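Local coordinates for protein 5-carboxymethyl-2-hydroxymuconate semialdehyde dehydrogenase (Thermus thermophilus, PDB 2D4E) that probably oxidises 5-carboxymethyl-2-hydroxymuconate semialdehyde to the corresponding acid, using NAD as the hydride acceptor, at residues Ala27-Ala32 and Glu63-Arg68; Asp67-Ala72 and Asn223-Phe228; Leu195-Ala198 and Thr204-Lys207; Arg90-Ile95 and Ala186-Asn191. All blocks are in the same frame, centred on the assembly; numbering follows the deposited sequence.

Overall arrangement
All four contacts are buried, and none has a direct hydrogen bond between its segments. Interaction 3 lies deepest, its centre about 13 Å from the chain centre against 20 to 23 Å for the others; Arg-68 and Ala-72 in interactions 1 and 2 are partly exposed. Interactions 1 and 2 share Asp-67 and Arg-68 and hold helix 63-80 against strand 29-31 and edge strand 222-224 of the parallel sheet. Interaction 3, on neighbouring strand 193-196, is the one that reaches NAD. The segments of interaction 4 meet through carbon atoms alone, with Arg-88 of helix 85-101 adding a polar tie. Polar groups and a water frame interaction 1, an amide interaction 2, a ligand-binding lysine interaction 3.

Interaction 1 (Ala27-Ala32 and Glu63-Arg68)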
loop_
_atom_site.group_PDB
_atom_site.type_symbol
_atom_site.label_atom_id
_atom_site.label_comp_id
_atom_site.label_asym_id
_atom_site.label_seq_id
_atom_site.Cartn_x
_atom_site.Cartn_y
_atom_site.Cartn_z
ATOM N N ALA C 27 -6.766 2.864 45.476
ATOM C CA ALA C 27 -6.399 3.096 44.079
ATOM C C ALA C 27 -7.034 4.419 43.653
ATOM O O ALA C 27 -8.255 4.521 43.548
ATOM C CB ALA C 27 -6.907 1.951 43.206
ATOM N N LEU C 28 -6.209 5.431 43.408
ATOM C CA LEU C 28 -6.723 6.750 43.039
ATOM C C LEU C 28 -6.750 7.052 41.546
ATOM O O LEU C 28 -6.166 6.333 40.732
ATOM C CB LEU C 28 -5.906 7.836 43.743
ATOM C CG LEU C 28 -5.824 7.761 45.273
ATOM C CD1 LEU C 28 -4.868 8.824 45.793
ATOM C CD2 LEU C 28 -7.207 7.947 45.862
ATOM N N HIS C 29 -7.443 8.129 41.195
ATOM C CA HIS C 29 -7.521 8.570 39.813
ATOM C C HIS C 29 -6.202 9.268 39.527
ATOM O O HIS C 29 -5.462 9.616 40.445
ATOM C CB HIS C 29 -8.626 9.618 39.613
ATOM C CG HIS C 29 -9.948 9.247 40.206
ATOM N ND1 HIS C 29 -10.670 8.147 39.795
ATOM C CD2 HIS C 29 -10.695 9.854 41.160
ATOM C CE1 HIS C 29 -11.807 8.094 40.469
ATOM N NE2 HIS C 29 -11.846 9.118 41.303
ATOM N N PHE C 30 -5.902 9.454 38.249
ATOM C CA PHE C 30 -4.712 10.187 37.859
ATOM C C PHE C 30 -5.255 11.239 36.900
ATOM O O PHE C 30 -5.654 10.927 35.776
ATOM C CB PHE C 30 -3.690 9.311 37.139
ATOM C CG PHE C 30 -2.369 9.995 36.951
ATOM C CD1 PHE C 30 -1.479 10.114 38.016
ATOM C CD2 PHE C 30 -2.043 10.589 35.732
ATOM C CE1 PHE C 30 -0.284 10.816 37.875
ATOM C CE2 PHE C 30 -0.847 11.296 35.578
ATOM C CZ PHE C 30 0.034 11.410 36.654
ATOM N N ILE C 31 -5.284 12.481 37.362
ATOM C CA ILE C 31 -5.819 13.576 36.573
ATOM C C ILE C 31 -4.860 14.753 36.513
ATOM O O ILE C 31 -4.268 15.139 37.522
ATOM C CB ILE C 31 -7.169 14.029 37.166
ATOM C CG1 ILE C 31 -8.136 12.840 37.175
ATOM C CG2 ILE C 31 -7.732 15.198 36.372
ATOM C CD1 ILE C 31 -9.430 13.092 37.902
ATOM N N ALA C 32 -4.700 15.314 35.320
ATOM C CA ALA C 32 -3.817 16.452 35.121
ATOM C C ALA C 32 -2.459 16.257 35.806
ATOM O O ALA C 32 -1.959 17.157 36.483
ATOM C CB ALA C 32 -4.490 17.725 35.634
ATOM N N GLU C 63 -19.097 12.197 37.285
ATOM C CA GLU C 63 -19.088 13.267 36.291
ATOM C C GLU C 63 -18.005 14.307 36.510
ATOM O O GLU C 63 -17.386 14.767 35.557
ATOM C CB GLU C 63 -20.437 13.985 36.271
ATOM C CG GLU C 63 -21.622 13.101 35.940
ATOM C CD GLU C 63 -22.929 13.880 35.896
ATOM O OE1 GLU C 63 -23.993 13.247 35.717
ATOM O OE2 GLU C 63 -22.891 15.123 36.037
ATOM N N ARG C 64 -17.792 14.688 37.764
ATOM C CA ARG C 64 -16.791 15.695 38.103
ATOM C C ARG C 64 -15.358 15.259 37.839
ATOM O O ARG C 64 -14.550 16.032 37.327
ATOM C CB ARG C 64 -16.936 16.108 39.570
ATOM C CG ARG C 64 -17.959 17.198 39.797
ATOM C CD ARG C 64 -18.058 17.569 41.266
ATOM N NE ARG C 64 -18.642 18.896 41.434
ATOM C CZ ARG C 64 -18.039 20.028 41.077
ATOM N NH1 ARG C 64 -16.822 20.001 40.545
ATOM N NH2 ARG C 64 -18.648 21.191 41.263
ATOM N N GLU C 65 -15.032 14.025 38.199
ATOM C CA GLU C 65 -13.683 13.533 37.971
ATOM C C GLU C 65 -13.477 13.355 36.466
ATOM O O GLU C 65 -12.412 13.676 35.921
ATOM C CB GLU C 65 -13.465 12.213 38.725
ATOM C CG GLU C 65 -13.417 12.375 40.254
ATOM C CD GLU C 65 -14.773 12.687 40.882
ATOM O OE1 GLU C 65 -14.790 13.292 41.977
ATOM O OE2 GLU C 65 -15.820 12.317 40.294
ATOM N N VAL C 66 -14.510 12.870 35.789
ATOM C CA VAL C 66 -14.430 12.677 34.348
ATOM C C VAL C 66 -14.254 14.026 33.649
ATOM O O VAL C 66 -13.452 14.150 32.721
ATOM C CB VAL C 66 -15.695 11.970 33.810
ATOM C CG1 VAL C 66 -15.710 11.991 32.273
ATOM C CG2 VAL C 66 -15.719 10.535 34.308
ATOM N N ASP C 67 -14.989 15.039 34.103
ATOM C CA ASP C 67 -14.889 16.365 33.495
ATOM C C ASP C 67 -13.459 16.902 33.609
ATOM O O ASP C 67 -12.903 17.423 32.646
ATOM C CB ASP C 67 -15.888 17.325 34.154
ATOM C CG ASP C 67 -15.865 18.710 33.533
ATOM O OD1 ASP C 67 -15.989 18.823 32.298
ATOM O OD2 ASP C 67 -15.726 19.695 34.282
ATOM N N ARG C 68 -12.855 16.757 34.786
ATOM C CA ARG C 68 -11.489 17.217 34.995
ATOM C C ARG C 68 -10.499 16.443 34.121
ATOM O O ARG C 68 -9.562 17.023 33.573
ATOM C CB ARG C 68 -11.110 17.081 36.473
ATOM C CG ARG C 68 -11.775 18.108 37.381
ATOM C CD ARG C 68 -11.710 17.688 38.851
ATOM N NE ARG C 68 -10.336 17.516 39.323
ATOM C CZ ARG C 68 -10.008 16.980 40.498
ATOM N NH1 ARG C 68 -10.953 16.557 41.330
ATOM N NH2 ARG C 68 -8.731 16.864 40.840
HETATM O O HOH W 1 -6.154 17.061 39.273
#
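The His-29 ring has Glu-65 CB over one face, 4.3 Å above its plane and shifted toward the rim, while Glu-65 CG comes in obliquely at 3.8 Å from His-29 NE2. Ring and carboxylate planes are 33° apart, and the acid turns away at its bent second torsion (chi2 72°), so the methylenes do the touching. The Arg-68 guanidinium has a water at its edge, in plane, which accepts from Arg-68 NH2 at 3.0 Å and donates to Ile-31 O at 3.2 Å. Between these polar ends lies Ile-31: its CD1 reaches Glu-65 O at 3.6 Å, and its CG2 lies 3.9 Å from Arg-68 CB. Alternate residues His-29 and Ile-31 of strand 29-31, which pairs antiparallel with 34-36, face helix 63-80; their side chains span the 9.3 Å between the segment axes, which run 38° apart. Phe-30 between them bonds by its backbone to Leu-224 of the Rossmann-type sheet. Outside partners satisfy the polar atoms: Ser-38 OG meets His-29 NE2, and Glu-65 takes the Gly-62 and Glu-39 amides. Because the Gln-226 amide binds His-29 ND1, that nitrogen acts as acceptor, which suggests a neutral ring beside the acid rather than an ion pair.

Interaction 2 (Asp67-Ala72 and Asn223-Phe228)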
loop_
_atom_site.group_PDB
_atom_site.type_symbol
_atom_site.label_atom_id
_atom_site.label_comp_id
_atom_site.label_asym_id
_atom_site.label_seq_id
_atom_site.Cartn_x
_atom_site.Cartn_y
_atom_site.Cartn_z
ATOM N N ASP C 67 -14.989 15.039 34.103
ATOM C CA ASP C 67 -14.889 16.365 33.495
ATOM C C ASP C 67 -13.459 16.902 33.609
ATOM O O ASP C 67 -12.903 17.423 32.646
ATOM C CB ASP C 67 -15.888 17.325 34.154
ATOM C CG ASP C 67 -15.865 18.710 33.533
ATOM O OD1 ASP C 67 -15.989 18.823 32.298
ATOM O OD2 ASP C 67 -15.726 19.695 34.282
ATOM N N ARG C 68 -12.855 16.757 34.786
ATOM C CA ARG C 68 -11.489 17.217 34.995
ATOM C C ARG C 68 -10.499 16.443 34.121
ATOM O O ARG C 68 -9.562 17.023 33.573
ATOM C CB ARG C 68 -11.110 17.081 36.473
ATOM C CG ARG C 68 -11.775 18.108 37.381
ATOM C CD ARG C 68 -11.710 17.688 38.851
ATOM N NE ARG C 68 -10.336 17.516 39.323
ATOM C CZ ARG C 68 -10.008 16.980 40.498
ATOM N NH1 ARG C 68 -10.953 16.557 41.330
ATOM N NH2 ARG C 68 -8.731 16.864 40.840
ATOM N N ALA C 69 -10.706 15.133 33.990
ATOM C CA ALA C 69 -9.823 14.294 33.174
ATOM C C ALA C 69 -9.924 14.672 31.701
ATOM O O ALA C 69 -8.911 14.788 31.015
ATOM C CB ALA C 69 -10.177 12.823 33.351
ATOM N N ALA C 70 -11.148 14.865 31.217
ATOM C CA ALA C 70 -11.368 15.226 29.819
ATOM C C ALA C 70 -10.744 16.589 29.504
ATOM O O ALA C 70 -10.112 16.769 28.463
ATOM C CB ALA C 70 -12.869 15.240 29.513
ATOM N N LYS C 71 -10.920 17.546 30.406
ATOM C CA LYS C 71 -10.346 18.874 30.215
ATOM C C LYS C 71 -8.829 18.771 30.154
ATOM O O LYS C 71 -8.181 19.459 29.368
ATOM C CB LYS C 71 -10.746 19.807 31.361
ATOM C CG LYS C 71 -12.135 20.403 31.225
ATOM C CD LYS C 71 -12.519 21.187 32.471
ATOM C CE LYS C 71 -13.703 22.092 32.197
ATOM N NZ LYS C 71 -14.767 21.378 31.446
ATOM N N ALA C 72 -8.265 17.902 30.986
ATOM C CA ALA C 72 -6.820 17.722 31.012
ATOM C C ALA C 72 -6.324 17.121 29.695
ATOM O O ALA C 72 -5.335 17.585 29.123
ATOM C CB ALA C 72 -6.419 16.830 32.194
ATOM N N ASN C 223 -4.707 10.183 31.519
ATOM C CA ASN C 223 -5.544 10.356 32.701
ATOM C C ASN C 223 -6.306 9.086 33.016
ATOM O O ASN C 223 -6.660 8.317 32.119
ATOM C CB ASN C 223 -6.536 11.486 32.473
ATOM C CG ASN C 223 -5.857 12.758 32.050
ATOM O OD1 ASN C 223 -5.508 13.597 32.883
ATOM N ND2 ASN C 223 -5.633 12.902 30.749
ATOM N N LEU C 224 -6.574 8.885 34.300
ATOM C CA LEU C 224 -7.284 7.708 34.763
ATOM C C LEU C 224 -8.410 8.066 35.716
ATOM O O LEU C 224 -8.231 8.868 36.636
ATOM C CB LEU C 224 -6.310 6.769 35.469
ATOM C CG LEU C 224 -6.933 5.737 36.411
ATOM C CD1 LEU C 224 -7.763 4.744 35.606
ATOM C CD2 LEU C 224 -5.834 5.028 37.184
ATOM N N VAL C 225 -9.576 7.476 35.485
ATOM C CA VAL C 225 -10.724 7.700 36.352
ATOM C C VAL C 225 -11.329 6.343 36.699
ATOM O O VAL C 225 -11.831 5.639 35.824
ATOM C CB VAL C 225 -11.805 8.572 35.677
ATOM C CG1 VAL C 225 -12.956 8.795 36.645
ATOM C CG2 VAL C 225 -11.217 9.912 35.254
ATOM N N GLN C 226 -11.255 5.976 37.973
ATOM C CA GLN C 226 -11.801 4.709 38.442
ATOM C C GLN C 226 -13.288 4.902 38.700
ATOM O O GLN C 226 -13.728 6.003 39.036
ATOM C CB GLN C 226 -11.110 4.280 39.738
ATOM C CG GLN C 226 -9.624 4.042 39.607
ATOM C CD GLN C 226 -9.297 2.681 39.022
ATOM O OE1 GLN C 226 -10.170 1.992 38.496
ATOM N NE2 GLN C 226 -8.030 2.293 39.106
ATOM N N GLY C 227 -14.070 3.840 38.546
ATOM C CA GLY C 227 -15.494 3.973 38.795
ATOM C C GLY C 227 -16.379 3.019 38.027
ATOM O O GLY C 227 -15.920 2.291 37.144
ATOM N N PHE C 228 -17.664 3.041 38.363
ATOM C CA PHE C 228 -18.656 2.173 37.742
ATOM C C PHE C 228 -18.983 2.585 36.312
ATOM O O PHE C 228 -18.867 3.756 35.948
ATOM C CB PHE C 228 -19.933 2.174 38.589
ATOM C CG PHE C 228 -19.725 1.693 39.998
ATOM C CD1 PHE C 228 -20.455 2.243 41.047
ATOM C CD2 PHE C 228 -18.810 0.678 40.279
ATOM C CE1 PHE C 228 -20.277 1.790 42.362
ATOM C CE2 PHE C 228 -18.626 0.218 41.584
ATOM C CZ PHE C 228 -19.361 0.775 42.629
#
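Ala-69 and Ala-72 of helix 63-80 pack on Asn-223 and Val-225, at the end of edge strand 222-224 and just beyond it, in a five-stranded parallel sheet whose strand order, 3-2-1-4-5, is that of a Rossmann-type NAD-binding domain. The Asn-223 and Ala-69 CA atoms are 5.8 Å apart, a close approach that the small alanine side chains permit. In Asn-223, CG stands anti to the carbonyl carbon, beside the backbone N (chi1 -54°), which carries the amide across the helix surface. Its OD1 meets Ala-72 CB at 3.4 Å, and its CB lies 4.0 Å from Ala-69 CB. The amide makes no hydrogen bond to the helix here, Asn-223 ND2 staying 3.8 Å from Ala-69 O; its bonds go elsewhere, with OD1 accepting from Ala-32 N and ND2 donating to Gly-220 O and Val-193 O. Replacing it with an alanine would probably leave the Ala-32 amide and the Gly-220 and Val-193 carbonyls without these mates and open a gap beside Ala-72. Val-225 places CG1 anti to its backbone N (chi1 -179°) and CG2 beside that nitrogen, and it is CG2 that meets Ala-69 CB, at 3.6 Å.

Interaction 3 (Leu195-Ala198 and Thr204-Lys207); sequences LKPA and TATK. With NAD (nicotinamide-adenine-dinucleotide), chain K.
Leu-195 sets CG anti to its backbone N (chi1 172°), which puts CD2 4.1 Å from Ala-205 CB, whereas Lys-196 bends at its second and third torsions (-54° and -70°) to curl its amine toward NAD. The two residues alternate on strand 193-196 of a beta-alpha-beta unit in the Rossmann-type domain: the CB of Leu-195 points to helix 203-214 and that of Lys-196 away from it. Between strand and helix the contact is wholly apolar. Ala-205 directs its methyl at the Pro-197 ring, with CB 3.7 Å from Pro-197 CG and 3.9 Å from Pro-197 CB; the methyl thus sits between the proline ring and Leu-195 CD2, and Leu-224 of the next strand also touches Ala-205. The other side of the strand handles the cofactor. Lys-196 NZ donates to O2B of the adenosine ribose at 2.8 Å and, weakly, to O3B of the same sugar at 3.4 Å. Gly-227 O is a further partner of the amine, and Glu-199, whose carboxylate also bonds NAD, forms a long, weak ion pair with it. A methionine in place of Lys-196 would probably leave the ribose hydroxyl O2B and the carbonyls of Pro-197 and Gly-227 without this donor. The amine is also held by its own neighbour: Lys-196 NZ donates to Pro-197 O at 2.7 Å, from above the carbonyl plane and not on a lone pair.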
loop_
_atom_site.group_PDB
_atom_site.type_symbol
_atom_site.label_atom_id
_atom_site.label_comp_id
_atom_site.label_asym_id
_atom_site.label_seq_id
_atom_site.Cartn_x
_atom_site.Cartn_y
_atom_site.Cartn_z
ATOM N N LEU C 195 -8.446 6.886 30.595
ATOM C CA LEU C 195 -8.798 5.484 30.791
ATOM C C LEU C 195 -9.837 5.281 31.894
ATOM O O LEU C 195 -9.742 5.883 32.967
ATOM C CB LEU C 195 -7.536 4.682 31.124
ATOM C CG LEU C 195 -7.688 3.223 31.556
ATOM C CD1 LEU C 195 -8.175 2.383 30.384
ATOM C CD2 LEU C 195 -6.353 2.699 32.061
ATOM N N LYS C 196 -10.832 4.438 31.617
ATOM C CA LYS C 196 -11.882 4.111 32.590
ATOM C C LYS C 196 -11.931 2.582 32.609
ATOM O O LYS C 196 -12.632 1.962 31.813
ATOM C CB LYS C 196 -13.243 4.677 32.149
ATOM C CG LYS C 196 -14.176 5.056 33.301
ATOM C CD LYS C 196 -14.413 3.904 34.291
ATOM C CE LYS C 196 -15.259 2.788 33.680
ATOM N NZ LYS C 196 -15.383 1.593 34.569
ATOM N N PRO C 197 -11.169 1.957 33.518
ATOM C CA PRO C 197 -11.104 0.497 33.645
ATOM C C PRO C 197 -12.269 -0.171 34.366
ATOM O O PRO C 197 -12.964 0.451 35.171
ATOM C CB PRO C 197 -9.792 0.291 34.382
ATOM C CG PRO C 197 -9.809 1.446 35.352
ATOM C CD PRO C 197 -10.254 2.608 34.475
ATOM N N ALA C 198 -12.464 -1.455 34.073
ATOM C CA ALA C 198 -13.530 -2.242 34.692
ATOM C C ALA C 198 -13.443 -2.129 36.210
ATOM O O ALA C 198 -12.355 -2.210 36.781
ATOM C CB ALA C 198 -13.412 -3.697 34.274
ATOM N N THR C 204 -4.628 -2.677 38.806
ATOM C CA THR C 204 -3.594 -2.631 37.783
ATOM C C THR C 204 -3.538 -1.299 37.015
ATOM O O THR C 204 -2.461 -0.846 36.635
ATOM C CB THR C 204 -3.782 -3.785 36.780
ATOM O OG1 THR C 204 -3.741 -5.035 37.483
ATOM C CG2 THR C 204 -2.686 -3.761 35.724
ATOM N N ALA C 205 -4.692 -0.678 36.788
ATOM C CA ALA C 205 -4.740 0.586 36.060
ATOM C C ALA C 205 -4.068 1.715 36.848
ATOM O O ALA C 205 -3.327 2.517 36.283
ATOM C CB ALA C 205 -6.191 0.951 35.735
ATOM N N THR C 206 -4.328 1.787 38.146
ATOM C CA THR C 206 -3.703 2.820 38.965
ATOM C C THR C 206 -2.192 2.598 38.958
ATOM O O THR C 206 -1.414 3.554 38.944
ATOM C CB THR C 206 -4.235 2.786 40.413
ATOM O OG1 THR C 206 -5.505 3.455 40.468
ATOM C CG2 THR C 206 -3.255 3.461 41.365
ATOM N N LYS C 207 -1.781 1.333 38.950
ATOM C CA LYS C 207 -0.363 0.990 38.920
ATOM C C LYS C 207 0.250 1.445 37.590
ATOM O O LYS C 207 1.362 1.987 37.549
ATOM C CB LYS C 207 -0.184 -0.523 39.089
ATOM C CG LYS C 207 1.269 -0.980 39.099
ATOM C CD LYS C 207 2.052 -0.378 40.266
ATOM C CE LYS C 207 3.478 -0.906 40.282
ATOM N NZ LYS C 207 4.233 -0.470 41.488
HETATM P PA NAD K . -18.798 -4.637 30.392
HETATM O O1A NAD K . -19.909 -4.429 31.313
HETATM O O2A NAD K . -19.135 -4.237 29.015
HETATM O O5B NAD K . -17.453 -3.819 30.789
HETATM C C5B NAD K . -16.586 -3.102 29.849
HETATM C C4B NAD K . -16.451 -1.675 30.333
HETATM O O4B NAD K . -17.750 -1.091 30.093
HETATM C C3B NAD K . -16.229 -1.522 31.865
HETATM O O3B NAD K . -15.063 -0.715 32.132
HETATM C C2B NAD K . -17.552 -0.893 32.333
HETATM O O2B NAD K . -17.398 -0.033 33.485
HETATM C C1B NAD K . -18.005 -0.165 31.084
HETATM N N9A NAD K . -19.431 0.104 31.084
HETATM C C8A NAD K . -20.479 -0.699 31.500
HETATM N N7A NAD K . -21.695 -0.121 31.359
HETATM C C5A NAD K . -21.381 1.125 30.817
HETATM C C6A NAD K . -22.215 2.240 30.425
HETATM N N6A NAD K . -23.545 2.233 30.543
HETATM N N1A NAD K . -21.559 3.349 29.910
HETATM C C2A NAD K . -20.173 3.350 29.792
HETATM N N3A NAD K . -19.332 2.381 30.127
HETATM C C4A NAD K . -19.990 1.285 30.635
HETATM O O3 NAD K . -18.404 -6.104 30.486
HETATM P PN NAD K . -17.159 -6.989 30.912
HETATM O O1N NAD K . -17.678 -7.949 31.907
HETATM O O2N NAD K . -16.068 -6.107 31.361
HETATM O O5D NAD K . -17.048 -7.653 29.517
HETATM C C5D NAD K . -16.464 -8.890 29.190
HETATM C C4D NAD K . -16.816 -8.839 27.737
HETATM O O4D NAD K . -15.809 -8.158 26.956
HETATM C C3D NAD K . -17.153 -10.162 27.064
HETATM O O3D NAD K . -18.393 -10.116 26.330
HETATM C C2D NAD K . -15.915 -10.372 26.194
HETATM O O2D NAD K . -16.219 -11.221 25.068
HETATM C C1D NAD K . -15.552 -8.948 25.835
HETATM N N1N NAD K . -14.153 -8.793 25.402
HETATM C C2N NAD K . -14.033 -8.592 24.035
HETATM C C3N NAD K . -12.743 -8.452 23.546
HETATM C C7N NAD K . -12.470 -8.249 22.063
HETATM O O7N NAD K . -11.314 -8.128 21.699
HETATM N N7N NAD K . -13.490 -8.215 21.188
HETATM C C4N NAD K . -11.573 -8.518 24.435
HETATM C C5N NAD K . -11.855 -8.728 25.816
HETATM C C6N NAD K . -13.098 -8.874 26.368
#

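Interaction 4 (Arg90-Ile95 and Ala186-Asn191)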
loop_
_atom_site.group_PDB
_atom_site.type_symbol
_atom_site.label_atom_id
_atom_site.label_comp_id
_atom_site.label_asym_id
_atom_site.label_seq_id
_atom_site.Cartn_x
_atom_site.Cartn_y
_atom_site.Cartn_z
ATOM N N ARG C 90 10.229 7.637 21.921
ATOM C CA ARG C 90 11.098 7.497 23.085
ATOM C C ARG C 90 10.266 7.205 24.328
ATOM O O ARG C 90 10.618 6.340 25.127
ATOM C CB ARG C 90 11.928 8.766 23.307
ATOM C CG ARG C 90 12.943 8.641 24.445
ATOM C CD ARG C 90 13.599 9.980 24.764
ATOM N NE ARG C 90 12.644 10.961 25.275
ATOM C CZ ARG C 90 12.028 10.869 26.450
ATOM N NH1 ARG C 90 12.261 9.832 27.248
ATOM N NH2 ARG C 90 11.188 11.821 26.833
ATOM N N TYR C 91 9.165 7.928 24.490
ATOM C CA TYR C 91 8.288 7.715 25.634
ATOM C C TYR C 91 7.699 6.302 25.657
ATOM O O TYR C 91 7.725 5.646 26.690
ATOM C CB TYR C 91 7.145 8.723 25.634
ATOM C CG TYR C 91 7.492 10.073 26.199
ATOM C CD1 TYR C 91 7.429 11.211 25.406
ATOM C CD2 TYR C 91 7.819 10.222 27.546
ATOM C CE1 TYR C 91 7.675 12.468 25.932
ATOM C CE2 TYR C 91 8.069 11.484 28.090
ATOM C CZ TYR C 91 7.992 12.601 27.274
ATOM O OH TYR C 91 8.220 13.853 27.790
ATOM N N LEU C 92 7.163 5.834 24.530
ATOM C CA LEU C 92 6.585 4.491 24.491
ATOM C C LEU C 92 7.627 3.444 24.875
ATOM O O LEU C 92 7.331 2.511 25.615
ATOM C CB LEU C 92 6.016 4.163 23.103
ATOM C CG LEU C 92 4.840 4.992 22.573
ATOM C CD1 LEU C 92 4.197 4.248 21.416
ATOM C CD2 LEU C 92 3.810 5.207 23.654
ATOM N N LEU C 93 8.844 3.599 24.368
ATOM C CA LEU C 93 9.918 2.665 24.688
ATOM C C LEU C 93 10.280 2.724 26.174
ATOM O O LEU C 93 10.671 1.716 26.770
ATOM C CB LEU C 93 11.153 2.968 23.838
ATOM C CG LEU C 93 10.992 2.656 22.349
ATOM C CD1 LEU C 93 12.278 3.017 21.618
ATOM C CD2 LEU C 93 10.659 1.173 22.167
ATOM N N ARG C 94 10.149 3.908 26.767
ATOM C CA ARG C 94 10.446 4.085 28.184
ATOM C C ARG C 94 9.365 3.390 29.010
ATOM O O ARG C 94 9.649 2.750 30.026
ATOM C CB ARG C 94 10.489 5.576 28.528
ATOM C CG ARG C 94 10.749 5.881 29.997
ATOM C CD ARG C 94 12.028 5.221 30.499
ATOM N NE ARG C 94 12.329 5.639 31.867
ATOM C CZ ARG C 94 13.097 4.955 32.711
ATOM N NH1 ARG C 94 13.651 3.805 32.335
ATOM N NH2 ARG C 94 13.304 5.422 33.938
ATOM N N ILE C 95 8.121 3.533 28.564
ATOM C CA ILE C 95 6.987 2.914 29.227
ATOM C C ILE C 95 7.142 1.394 29.174
ATOM O O ILE C 95 6.932 0.714 30.171
ATOM C CB ILE C 95 5.654 3.337 28.549
ATOM C CG1 ILE C 95 5.372 4.811 28.847
ATOM C CG2 ILE C 95 4.502 2.473 29.048
ATOM C CD1 ILE C 95 4.167 5.370 28.114
ATOM N N ALA C 186 -2.963 4.886 20.747
ATOM C CA ALA C 186 -3.493 6.229 20.960
ATOM C C ALA C 186 -2.359 7.224 21.170
ATOM O O ALA C 186 -2.315 8.271 20.521
ATOM C CB ALA C 186 -4.430 6.242 22.163
ATOM N N LEU C 187 -1.434 6.886 22.066
ATOM C CA LEU C 187 -0.302 7.759 22.359
ATOM C C LEU C 187 0.688 7.856 21.207
ATOM O O LEU C 187 1.178 8.948 20.887
ATOM C CB LEU C 187 0.435 7.277 23.610
ATOM C CG LEU C 187 -0.312 7.403 24.938
ATOM C CD1 LEU C 187 0.546 6.812 26.042
ATOM C CD2 LEU C 187 -0.626 8.873 25.220
ATOM N N ALA C 188 0.995 6.719 20.591
ATOM C CA ALA C 188 1.940 6.712 19.480
ATOM C C ALA C 188 1.455 7.605 18.345
ATOM O O ALA C 188 2.247 8.279 17.680
ATOM C CB ALA C 188 2.136 5.295 18.964
ATOM N N PHE C 189 0.146 7.617 18.132
ATOM C CA PHE C 189 -0.430 8.400 17.052
ATOM C C PHE C 189 -0.728 9.859 17.391
ATOM O O PHE C 189 -1.370 10.571 16.617
ATOM C CB PHE C 189 -1.660 7.660 16.526
ATOM C CG PHE C 189 -1.336 6.284 15.990
ATOM C CD1 PHE C 189 -2.276 5.263 16.021
ATOM C CD2 PHE C 189 -0.070 6.012 15.475
ATOM C CE1 PHE C 189 -1.961 3.991 15.551
ATOM C CE2 PHE C 189 0.254 4.742 15.003
ATOM C CZ PHE C 189 -0.693 3.731 15.041
ATOM N N GLY C 190 -0.251 10.302 18.549
ATOM C CA GLY C 190 -0.424 11.690 18.930
ATOM C C GLY C 190 -1.672 12.118 19.663
ATOM O O GLY C 190 -1.956 13.315 19.730
ATOM N N ASN C 191 -2.412 11.167 20.221
ATOM C CA ASN C 191 -3.632 11.497 20.956
ATOM C C ASN C 191 -3.415 11.425 22.463
ATOM O O ASN C 191 -2.498 10.752 22.933
ATOM C CB ASN C 191 -4.762 10.537 20.572
ATOM C CG ASN C 191 -5.126 10.626 19.109
ATOM O OD1 ASN C 191 -5.422 11.703 18.603
ATOM N ND2 ASN C 191 -5.104 9.492 18.419
#
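Leu-92 and Ala-188 bring their CA atoms to 7.2 Å where helix 85-101 meets the C-terminal end of helix 175-188, which closes in a Schellman motif, with Asn-191 N bonded to Ala-186 O at 2.9 Å, Gly-190 N to Leu-187 O at 3.1 Å, and Gly-190 at positive phi (88°), where a side chain would press on the carbonyl O of Phe-189. Leu-92 carries the contact: CG is anti to the carbonyl carbon (chi1 -64°), and the two methyls fork over successive residues of the other helix. CD2 goes to Leu-187 CB at 4.0 Å, the two leucine side chains crossing at a slant. One turn on, Ile-95 CD1 adds a looser touch at 4.4 Å from Leu-187 CD1. Phe-132 of helix 118-136 backs Leu-92 and Ile-95, while Trp-80 packs on Leu-187. Arg-88 adds a polar tie by bonding Ala-188 O. Helix 175-188 follows strand 166-169 and precedes strand 193-196, so the contact joins a crossover helix of the parallel sheet to a helix from the earlier part of the chain. The tightest approach is Leu-92 CD1 to Ala-188 CB, 3.4 Å, shorter than usual for two carbons.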